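Local coordinates for protein nucleoporin NUP170 (Chaetomium thermophilum, PDB 5HAX) that probably serves as a scaffold nucleoporin of the nuclear pore complex, joining an N-terminal beta-propeller to an alpha-helical region, at residues A605-V610 with K713-E718; E684-V689 with Q719-T724; S193-H198 with E228-L233. All blocks are in the same frame, centred on the assembly; numbering follows the deposited sequence.

Contact 3 comes first along the chain and lies in the beta-propeller, where the loop 193-198 of one four-stranded antiparallel sheet meets the start of the next, at strand 230-236. Contacts 1 and 2 belong to the helical C-terminal part, with centres about 11 Å apart, and their segments alternate in sequence. Both draw on helix 717-722: its N-terminal end meets 605-610 in contact 1, and its later turn packs on helix 663-694 in contact 2. V689 touches V607 and Y717, so the two merge into one packed region. Contact 3 is remote, its centre about 49 Å from that of contact 1 and 57 Å from that of contact 2, so propeller and helical region each have their own packing here.

Contact 1 (A605-V610 with K713-E718); sequences AKVVQV and KDLTYE
The chains of A605-V610 and K713-E718 run roughly antiparallel, 153° apart end to end, and meet in a single beta bridge between K606 and T716. Y717 N donates to A605 O at 3.1 Å and V607 N to L715 O at 2.9 Å, two bonds that enclose the bridge. Between them T716 CA–H points at A605 O and K606 CA–H at L715 O, two CA–H···O contacts that accompany a K606 CA to T716 CA distance of 4.2 Å.

V607 carries the apolar side of the contact. Its CG2 lies anti to the carbonyl carbon, with CG1 anti to the backbone N, and is thereby set over the centre of the Y717 ring. This CH-pi contact measures 4.1 Å from CG2 to the ring centroid and lies only 10° off the ring normal. The same methyl touches L715 CG, so one branch fills the angle between leucine and tyrosine. T716 occupies the N-cap position of helix 717-722, and the bridge therefore fastens the irregular chain after helix 586-599 to the start of a new helix. V689 of helix 663-694 packs against both V607 and Y717.

K606 takes the other side. Bent at chi2, its chain passes along the backbone of D714, and NZ bonds to D714 O at 3.2 Å from above the carbonyl plane, 44° out of it. K606 NZ does not contact the D714 carboxylate, whose OD1 is 5.4 Å away. Two waters extend the polar network. One links V607 O to Y717 OH, tying the ring's hydroxyl back to the residue whose methyl covers its face. The second accepts from V608 N and donates to L715 O, the same carbonyl that receives V607 N.

Contact 2 (E684-V689 with Q719-T724); sequences EGISFV and QLFSQT
L720 and F721 press two neighbouring side chains against one turn of helix 663-694, and the closest part of the contact centres on G685. The alpha carbons of G685 and F721 are 6.0 Å apart, a close approach made possible by the lack of a side chain on the glycine. F721 meets it edge-on: CE1 lies 3.8 Å from G685 CA, which sits in the plane of the ring at its rim. With CG anti to the carbonyl carbon (chi1 -66°), the phenyl group bends back to the partner helix, although its CB starts off to one side. L720 CD2 settles against the backbone at G685 O, 3.6 Å away, and also touches V689 CG2 at 3.8 Å. The G685 carbonyl is already used within its own helix, accepting from V689 N, so the leucine methyl covers a polar atom whose hydrogen bond is made.

This is helix-on-helix packing in the alpha-helical part of the nucleoporin, with the short helix 717-722 resting on the long helix 663-694 through apolar contacts and no hydrogen bond between the two segments. Just beyond them, F721 O receives the hydroxyl of S681, one turn earlier on the long helix.

Away from the glycine the fit is looser. I686 CG1 reaches F721 CZ at 4.2 Å, while the isoleucine side chain also touches L625, I628 and Q629 of helix 622-640. On the other flank L720 CD1 meets F688 CD1 at 4.0 Å. The F688 ring, partly exposed and so on the more open side of the contact, stands obliquely to that methyl and continues onto A730 and L733 of helix 724-739.

Contact 3 (S193-H198 with E228-L233); sequences SDTDIH and EWLRGL
T195 and E228 meet where two consecutive sheets of the beta-propeller adjoin: the loop after strand 187-190 lies along the chain entering strand 230-236. T195 CG2, anti to the carbonyl carbon, rests on the aliphatic part of E228, 3.6 Å from CG, and also lies close to E228 O. The backbones approach most nearly at D194 and W229, whose alpha carbons are 4.2 Å apart. Two CA–H···O contacts tie the chains there: D194 CA to E228 O at 3.2 Å, and W229 CA to D194 O at 3.5 Å. Further in, L230 CD2 lies against T195 CA and CB, and I197 CD1 touches L233 CD2 at 4.0 Å, the two side chains lying alongside and pointing opposite ways.

Outside this shell, the carboxylate of E228 makes a salt bridge to R252 and a hydrogen bond with S246, consistent with its extended chain being held beside T195. W229 N bonds to the side chain of N247, and R231 and G232 form a classic beta bulge opposite L245. D194 OD1 bonds to S174 OG, and its other oxygen shapes the loop through an Asx turn: D196 N donates to D194 OD2 at 3.0 Å, on the anti side of the carboxylate and 18° out of its plane.

Contact 1 (A605-V610 with K713-E718)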
loop_
_atom_site.group_PDB
_atom_site.type_symbol
_atom_site.label_atom_id
_atom_site.label_comp_id
_atom_site.label_asym_id
_atom_site.label_seq_id
_atom_site.Cartn_x
_atom_site.Cartn_y
_atom_site.Cartn_z
ATOM N N ALA A 605 -8.008 -5.645 -19.872
ATOM C CA ALA A 605 -8.166 -6.988 -19.339
ATOM C C ALA A 605 -9.043 -7.839 -20.251
ATOM O O ALA A 605 -9.963 -7.344 -20.908
ATOM C CB ALA A 605 -8.782 -6.940 -17.942
ATOM N N LYS A 606 -8.741 -9.136 -20.288
ATOM C CA LYS A 606 -9.615 -10.092 -20.949
ATOM C C LYS A 606 -10.932 -10.198 -20.191
ATOM O O LYS A 606 -10.976 -10.098 -18.964
ATOM C CB LYS A 606 -8.953 -11.469 -21.024
ATOM C CG LYS A 606 -7.596 -11.492 -21.709
ATOM C CD LYS A 606 -7.698 -11.146 -23.184
ATOM C CE LYS A 606 -6.369 -11.359 -23.891
ATOM N NZ LYS A 606 -6.404 -10.895 -25.303
ATOM N N VAL A 607 -12.019 -10.405 -20.935
ATOM C CA VAL A 607 -13.330 -10.498 -20.299
ATOM C C VAL A 607 -13.452 -11.797 -19.509
ATOM O O VAL A 607 -14.016 -11.814 -18.407
ATOM C CB VAL A 607 -14.450 -10.374 -21.349
ATOM C CG1 VAL A 607 -15.817 -10.489 -20.683
ATOM C CG2 VAL A 607 -14.334 -9.054 -22.098
ATOM N N VAL A 608 -12.925 -12.900 -20.047
ATOM C CA VAL A 608 -13.152 -14.225 -19.486
ATOM C C VAL A 608 -11.823 -14.927 -19.243
ATOM O O VAL A 608 -10.778 -14.545 -19.775
ATOM C CB VAL A 608 -14.046 -15.092 -20.403
ATOM C CG1 VAL A 608 -15.418 -14.460 -20.551
ATOM C CG2 VAL A 608 -13.393 -15.283 -21.768
ATOM N N GLN A 609 -11.886 -15.974 -18.420
ATOM C CA GLN A 609 -10.755 -16.855 -18.140
ATOM C C GLN A 609 -11.235 -18.292 -18.297
ATOM O O GLN A 609 -12.058 -18.764 -17.505
ATOM C CB GLN A 609 -10.200 -16.620 -16.735
ATOM C CG GLN A 609 -9.566 -15.255 -16.536
ATOM C CD GLN A 609 -8.265 -15.096 -17.300
ATOM O OE1 GLN A 609 -7.530 -16.062 -17.509
ATOM N NE2 GLN A 609 -7.974 -13.871 -17.722
ATOM N N VAL A 610 -10.726 -18.982 -19.314
ATOM C CA VAL A 610 -11.104 -20.370 -19.569
ATOM C C VAL A 610 -10.154 -21.324 -18.850
ATOM O O VAL A 610 -9.078 -21.643 -19.355
ATOM C CB VAL A 610 -11.101 -20.688 -21.079
ATOM C CG1 VAL A 610 -11.644 -22.090 -21.331
ATOM C CG2 VAL A 610 -11.921 -19.655 -21.839
ATOM N N LYS A 713 -12.013 -15.975 -26.366
ATOM C CA LYS A 713 -10.862 -16.254 -25.515
ATOM C C LYS A 713 -10.028 -15.000 -25.288
ATOM O O LYS A 713 -9.623 -14.708 -24.156
ATOM C CB LYS A 713 -10.011 -17.353 -26.151
ATOM C CG LYS A 713 -9.305 -18.266 -25.162
ATOM C CD LYS A 713 -8.393 -19.261 -25.876
ATOM C CE LYS A 713 -9.177 -20.283 -26.695
ATOM N NZ LYS A 713 -10.022 -21.170 -25.844
ATOM N N ASP A 714 -9.766 -14.241 -26.354
ATOM C CA ASP A 714 -8.898 -13.070 -26.305
ATOM C C ASP A 714 -9.681 -11.769 -26.477
ATOM O O ASP A 714 -9.137 -10.764 -26.941
ATOM C CB ASP A 714 -7.799 -13.189 -27.362
ATOM C CG ASP A 714 -8.321 -13.677 -28.699
ATOM O OD1 ASP A 714 -9.469 -13.332 -29.052
ATOM O OD2 ASP A 714 -7.585 -14.412 -29.392
ATOM N N LEU A 715 -10.959 -11.773 -26.100
ATOM C CA LEU A 715 -11.760 -10.558 -26.115
ATOM C C LEU A 715 -11.436 -9.707 -24.893
ATOM O O LEU A 715 -11.527 -10.181 -23.756
ATOM C CB LEU A 715 -13.250 -10.895 -26.134
ATOM C CG LEU A 715 -14.197 -9.706 -25.919
ATOM C CD1 LEU A 715 -14.174 -8.780 -27.126
ATOM C CD2 LEU A 715 -15.607 -10.178 -25.609
ATOM N N THR A 716 -11.069 -8.452 -25.128
ATOM C CA THR A 716 -10.829 -7.494 -24.060
ATOM C C THR A 716 -12.061 -6.619 -23.855
ATOM O O THR A 716 -12.970 -6.573 -24.686
ATOM C CB THR A 716 -9.612 -6.617 -24.375
ATOM O OG1 THR A 716 -9.914 -5.750 -25.474
ATOM C CG2 THR A 716 -8.400 -7.472 -24.718
ATOM N N TYR A 717 -12.081 -5.915 -22.721
ATOM C CA TYR A 717 -13.166 -4.974 -22.465
ATOM C C TYR A 717 -13.110 -3.797 -23.430
ATOM O O TYR A 717 -14.153 -3.288 -23.856
ATOM C CB TYR A 717 -13.114 -4.487 -21.018
ATOM C CG TYR A 717 -13.831 -5.400 -20.050
ATOM C CD1 TYR A 717 -15.207 -5.316 -19.878
ATOM C CD2 TYR A 717 -13.135 -6.346 -19.309
ATOM C CE1 TYR A 717 -15.870 -6.147 -18.995
ATOM C CE2 TYR A 717 -13.789 -7.182 -18.422
ATOM C CZ TYR A 717 -15.156 -7.078 -18.270
ATOM O OH TYR A 717 -15.815 -7.905 -17.389
ATOM N N GLU A 718 -11.901 -3.353 -23.786
ATOM C CA GLU A 718 -11.763 -2.297 -24.785
ATOM C C GLU A 718 -12.463 -2.682 -26.083
ATOM O O GLU A 718 -13.212 -1.885 -26.660
ATOM C CB GLU A 718 -10.284 -2.010 -25.046
ATOM C CG GLU A 718 -10.042 -1.022 -26.181
ATOM C CD GLU A 718 -8.572 -0.821 -26.490
ATOM O OE1 GLU A 718 -8.244 0.172 -27.172
ATOM O OE2 GLU A 718 -7.750 -1.661 -26.068
HETATM O O HOH W 1 -14.483 -10.110 -16.602
HETATM O O HOH W 2 -11.693 -12.565 -22.768
#

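Contact 2 (E684-V689 with Q719-T724)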
loop_
_atom_site.group_PDB
_atom_site.type_symbol
_atom_site.label_atom_id
_atom_site.label_comp_id
_atom_site.label_asym_id
_atom_site.label_seq_id
_atom_site.Cartn_x
_atom_site.Cartn_y
_atom_site.Cartn_z
ATOM N N GLU A 684 -23.480 -0.530 -21.139
ATOM C CA GLU A 684 -24.068 -1.642 -21.882
ATOM C C GLU A 684 -23.139 -2.847 -21.888
ATOM O O GLU A 684 -23.581 -3.983 -21.682
ATOM C CB GLU A 684 -24.383 -1.212 -23.315
ATOM C CG GLU A 684 -25.520 -0.211 -23.436
ATOM C CD GLU A 684 -25.748 0.240 -24.864
ATOM O OE1 GLU A 684 -25.162 -0.369 -25.783
ATOM O OE2 GLU A 684 -26.512 1.205 -25.069
ATOM N N GLY A 685 -21.846 -2.619 -22.128
ATOM C CA GLY A 685 -20.899 -3.722 -22.138
ATOM C C GLY A 685 -20.833 -4.447 -20.808
ATOM O O GLY A 685 -20.793 -5.680 -20.763
ATOM N N ILE A 686 -20.824 -3.697 -19.705
ATOM C CA ILE A 686 -20.771 -4.323 -18.388
ATOM C C ILE A 686 -22.052 -5.106 -18.122
ATOM O O ILE A 686 -22.010 -6.233 -17.614
ATOM C CB ILE A 686 -20.513 -3.263 -17.302
ATOM C CG1 ILE A 686 -19.078 -2.738 -17.413
ATOM C CG2 ILE A 686 -20.740 -3.852 -15.911
ATOM C CD1 ILE A 686 -18.798 -1.516 -16.561
ATOM N N SER A 687 -23.209 -4.524 -18.448
ATOM C CA SER A 687 -24.470 -5.241 -18.281
ATOM C C SER A 687 -24.472 -6.538 -19.078
ATOM O O SER A 687 -24.999 -7.558 -18.619
ATOM C CB SER A 687 -25.641 -4.356 -18.705
ATOM O OG SER A 687 -26.110 -3.571 -17.624
ATOM N N PHE A 688 -23.882 -6.518 -20.275
ATOM C CA PHE A 688 -23.822 -7.724 -21.092
ATOM C C PHE A 688 -22.993 -8.812 -20.420
ATOM O O PHE A 688 -23.373 -9.989 -20.436
ATOM C CB PHE A 688 -23.249 -7.391 -22.468
ATOM C CG PHE A 688 -22.774 -8.592 -23.224
ATOM C CD1 PHE A 688 -21.421 -8.880 -23.312
ATOM C CD2 PHE A 688 -23.677 -9.445 -23.834
ATOM C CE1 PHE A 688 -20.980 -9.989 -24.003
ATOM C CE2 PHE A 688 -23.242 -10.555 -24.526
ATOM C CZ PHE A 688 -21.893 -10.828 -24.611
ATOM N N VAL A 689 -21.851 -8.443 -19.834
ATOM C CA VAL A 689 -21.004 -9.433 -19.177
ATOM C C VAL A 689 -21.712 -10.013 -17.959
ATOM O O VAL A 689 -21.631 -11.218 -17.693
ATOM C CB VAL A 689 -19.647 -8.807 -18.799
ATOM C CG1 VAL A 689 -18.809 -9.785 -17.977
ATOM C CG2 VAL A 689 -18.891 -8.382 -20.051
ATOM N N GLN A 719 -12.218 -3.903 -26.563
ATOM C CA GLN A 719 -12.827 -4.348 -27.812
ATOM C C GLN A 719 -14.341 -4.432 -27.680
ATOM O O GLN A 719 -15.077 -4.036 -28.592
ATOM C CB GLN A 719 -12.240 -5.700 -28.213
ATOM C CG GLN A 719 -10.745 -5.652 -28.508
ATOM C CD GLN A 719 -10.056 -6.996 -28.344
ATOM O OE1 GLN A 719 -10.639 -7.954 -27.837
ATOM N NE2 GLN A 719 -8.801 -7.069 -28.774
ATOM N N LEU A 720 -14.824 -4.946 -26.546
ATOM C CA LEU A 720 -16.258 -4.993 -26.290
ATOM C C LEU A 720 -16.875 -3.600 -26.322
ATOM O O LEU A 720 -17.989 -3.418 -26.825
ATOM C CB LEU A 720 -16.510 -5.657 -24.937
ATOM C CG LEU A 720 -17.952 -5.710 -24.432
ATOM C CD1 LEU A 720 -18.791 -6.610 -25.319
ATOM C CD2 LEU A 720 -17.986 -6.187 -22.987
ATOM N N PHE A 721 -16.161 -2.604 -25.794
ATOM C CA PHE A 721 -16.727 -1.268 -25.639
ATOM C C PHE A 721 -16.671 -0.448 -26.920
ATOM O O PHE A 721 -17.572 0.363 -27.162
ATOM C CB PHE A 721 -15.984 -0.499 -24.538
ATOM C CG PHE A 721 -16.153 -1.070 -23.154
ATOM C CD1 PHE A 721 -17.285 -1.792 -22.805
ATOM C CD2 PHE A 721 -15.175 -0.868 -22.194
ATOM C CE1 PHE A 721 -17.430 -2.303 -21.528
ATOM C CE2 PHE A 721 -15.318 -1.379 -20.919
ATOM C CZ PHE A 721 -16.446 -2.096 -20.586
ATOM N N SER A 722 -15.634 -0.634 -27.745
ATOM C CA SER A 722 -15.299 0.363 -28.755
ATOM C C SER A 722 -14.937 -0.204 -30.125
ATOM O O SER A 722 -14.527 0.572 -30.997
ATOM C CB SER A 722 -14.132 1.223 -28.249
ATOM O OG SER A 722 -12.985 0.425 -28.011
ATOM N N GLN A 723 -15.073 -1.511 -30.359
ATOM C CA GLN A 723 -14.666 -2.105 -31.628
ATOM C C GLN A 723 -15.760 -3.000 -32.193
ATOM O O GLN A 723 -16.480 -3.672 -31.450
ATOM C CB GLN A 723 -13.377 -2.906 -31.467
ATOM C CG GLN A 723 -12.148 -2.030 -31.337
ATOM C CD GLN A 723 -10.903 -2.818 -30.999
ATOM O OE1 GLN A 723 -10.727 -3.948 -31.455
ATOM N NE2 GLN A 723 -10.032 -2.227 -30.192
ATOM N N THR A 724 -15.861 -3.003 -33.526
ATOM C CA THR A 724 -16.890 -3.788 -34.206
ATOM C C THR A 724 -16.804 -5.274 -33.895
ATOM O O THR A 724 -17.830 -5.857 -33.505
ATOM C CB THR A 724 -16.813 -3.541 -35.718
ATOM O OG1 THR A 724 -17.005 -2.149 -35.991
ATOM C CG2 THR A 724 -17.875 -4.352 -36.453
#

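Contact 3 (S193-H198 with E228-L233)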
loop_
_atom_site.group_PDB
_atom_site.type_symbol
_atom_site.label_atom_id
_atom_site.label_comp_id
_atom_site.label_asym_id
_atom_site.label_seq_id
_atom_site.Cartn_x
_atom_site.Cartn_y
_atom_site.Cartn_z
ATOM N N SER A 193 21.070 -12.380 20.924
ATOM C CA SER A 193 22.254 -13.110 21.368
ATOM C C SER A 193 23.424 -12.958 20.407
ATOM O O SER A 193 24.581 -12.934 20.844
ATOM C CB SER A 193 21.934 -14.599 21.523
ATOM O OG SER A 193 21.000 -14.824 22.562
ATOM N N ASP A 194 23.143 -12.857 19.116
ATOM C CA ASP A 194 24.157 -12.861 18.070
ATOM C C ASP A 194 23.469 -12.407 16.788
ATOM O O ASP A 194 22.288 -12.050 16.793
ATOM C CB ASP A 194 24.795 -14.243 17.920
ATOM C CG ASP A 194 23.766 -15.352 17.843
ATOM O OD1 ASP A 194 23.705 -16.179 18.779
ATOM O OD2 ASP A 194 23.007 -15.390 16.855
ATOM N N THR A 195 24.218 -12.424 15.687
ATOM C CA THR A 195 23.700 -12.021 14.386
ATOM C C THR A 195 23.290 -13.206 13.521
ATOM O O THR A 195 22.984 -13.017 12.339
ATOM C CB THR A 195 24.735 -11.178 13.636
ATOM O OG1 THR A 195 25.902 -11.966 13.367
ATOM C CG2 THR A 195 25.128 -9.950 14.444
ATOM N N ASP A 196 23.269 -14.417 14.077
ATOM C CA ASP A 196 22.922 -15.589 13.286
ATOM C C ASP A 196 21.454 -15.556 12.885
ATOM O O ASP A 196 20.594 -15.064 13.621
ATOM C CB ASP A 196 23.191 -16.878 14.061
ATOM C CG ASP A 196 24.655 -17.081 14.379
ATOM O OD1 ASP A 196 25.501 -16.349 13.825
ATOM O OD2 ASP A 196 24.952 -17.989 15.180
ATOM N N ILE A 197 21.169 -16.111 11.711
ATOM C CA ILE A 197 19.811 -16.245 11.201
ATOM C C ILE A 197 19.495 -17.728 11.079
ATOM O O ILE A 197 20.242 -18.477 10.439
ATOM C CB ILE A 197 19.640 -15.527 9.850
ATOM C CG1 ILE A 197 19.701 -14.014 10.079
ATOM C CG2 ILE A 197 18.311 -15.912 9.192
ATOM C CD1 ILE A 197 19.729 -13.205 8.820
ATOM N N HIS A 198 18.395 -18.143 11.696
ATOM C CA HIS A 198 17.916 -19.513 11.636
ATOM C C HIS A 198 16.664 -19.579 10.774
ATOM O O HIS A 198 15.989 -18.574 10.540
ATOM C CB HIS A 198 17.606 -20.055 13.037
ATOM C CG HIS A 198 18.781 -20.057 13.963
ATOM N ND1 HIS A 198 19.184 -18.936 14.658
ATOM C CD2 HIS A 198 19.635 -21.046 14.317
ATOM C CE1 HIS A 198 20.236 -19.235 15.398
ATOM N NE2 HIS A 198 20.531 -20.509 15.209
ATOM N N GLU A 228 27.796 -8.679 19.027
ATOM C CA GLU A 228 26.929 -8.008 18.068
ATOM C C GLU A 228 25.651 -8.825 17.958
ATOM O O GLU A 228 25.712 -10.055 17.932
ATOM C CB GLU A 228 27.602 -7.875 16.692
ATOM C CG GLU A 228 26.821 -7.018 15.700
ATOM C CD GLU A 228 27.446 -6.984 14.313
ATOM O OE1 GLU A 228 28.395 -7.753 14.055
ATOM O OE2 GLU A 228 26.983 -6.185 13.475
ATOM N N TRP A 229 24.503 -8.148 17.909
ATOM C CA TRP A 229 23.215 -8.823 17.807
ATOM C C TRP A 229 22.295 -8.004 16.908
ATOM O O TRP A 229 22.677 -6.948 16.393
ATOM C CB TRP A 229 22.602 -9.058 19.194
ATOM C CG TRP A 229 22.218 -7.808 19.933
ATOM C CD1 TRP A 229 21.034 -7.137 19.847
ATOM C CD2 TRP A 229 23.016 -7.092 20.883
ATOM N NE1 TRP A 229 21.047 -6.044 20.678
ATOM C CE2 TRP A 229 22.253 -5.993 21.325
ATOM C CE3 TRP A 229 24.303 -7.270 21.398
ATOM C CZ2 TRP A 229 22.734 -5.079 22.259
ATOM C CZ3 TRP A 229 24.778 -6.359 22.324
ATOM C CH2 TRP A 229 23.996 -5.279 22.745
ATOM N N LEU A 230 21.070 -8.494 16.716
ATOM C CA LEU A 230 20.157 -7.928 15.733
ATOM C C LEU A 230 19.148 -6.979 16.366
ATOM O O LEU A 230 18.746 -7.136 17.523
ATOM C CB LEU A 230 19.409 -9.034 14.986
ATOM C CG LEU A 230 20.267 -9.953 14.114
ATOM C CD1 LEU A 230 19.378 -10.892 13.321
ATOM C CD2 LEU A 230 21.174 -9.162 13.176
ATOM N N ARG A 231 18.748 -5.981 15.573
ATOM C CA ARG A 231 17.658 -5.073 15.893
ATOM C C ARG A 231 16.405 -5.332 15.065
ATOM O O ARG A 231 15.342 -4.806 15.408
ATOM C CB ARG A 231 18.101 -3.615 15.681
ATOM C CG ARG A 231 18.723 -2.931 16.897
ATOM C CD ARG A 231 19.346 -1.597 16.495
ATOM N NE ARG A 231 18.948 -0.484 17.357
ATOM C CZ ARG A 231 17.739 0.070 17.355
ATOM N NH1 ARG A 231 17.471 1.085 18.168
ATOM N NH2 ARG A 231 16.790 -0.393 16.550
ATOM N N GLY A 232 16.499 -6.113 13.992
ATOM C CA GLY A 232 15.326 -6.417 13.188
ATOM C C GLY A 232 15.682 -7.270 11.987
ATOM O O GLY A 232 16.841 -7.328 11.557
ATOM N N LEU A 233 14.653 -7.942 11.465
ATOM C CA LEU A 233 14.715 -8.719 10.233
ATOM C C LEU A 233 13.667 -8.198 9.256
ATOM O O LEU A 233 12.577 -7.791 9.664
ATOM C CB LEU A 233 14.461 -10.218 10.486
ATOM C CG LEU A 233 15.551 -11.071 11.138
ATOM C CD1 LEU A 233 15.090 -12.518 11.195
ATOM C CD2 LEU A 233 16.862 -10.966 10.381
#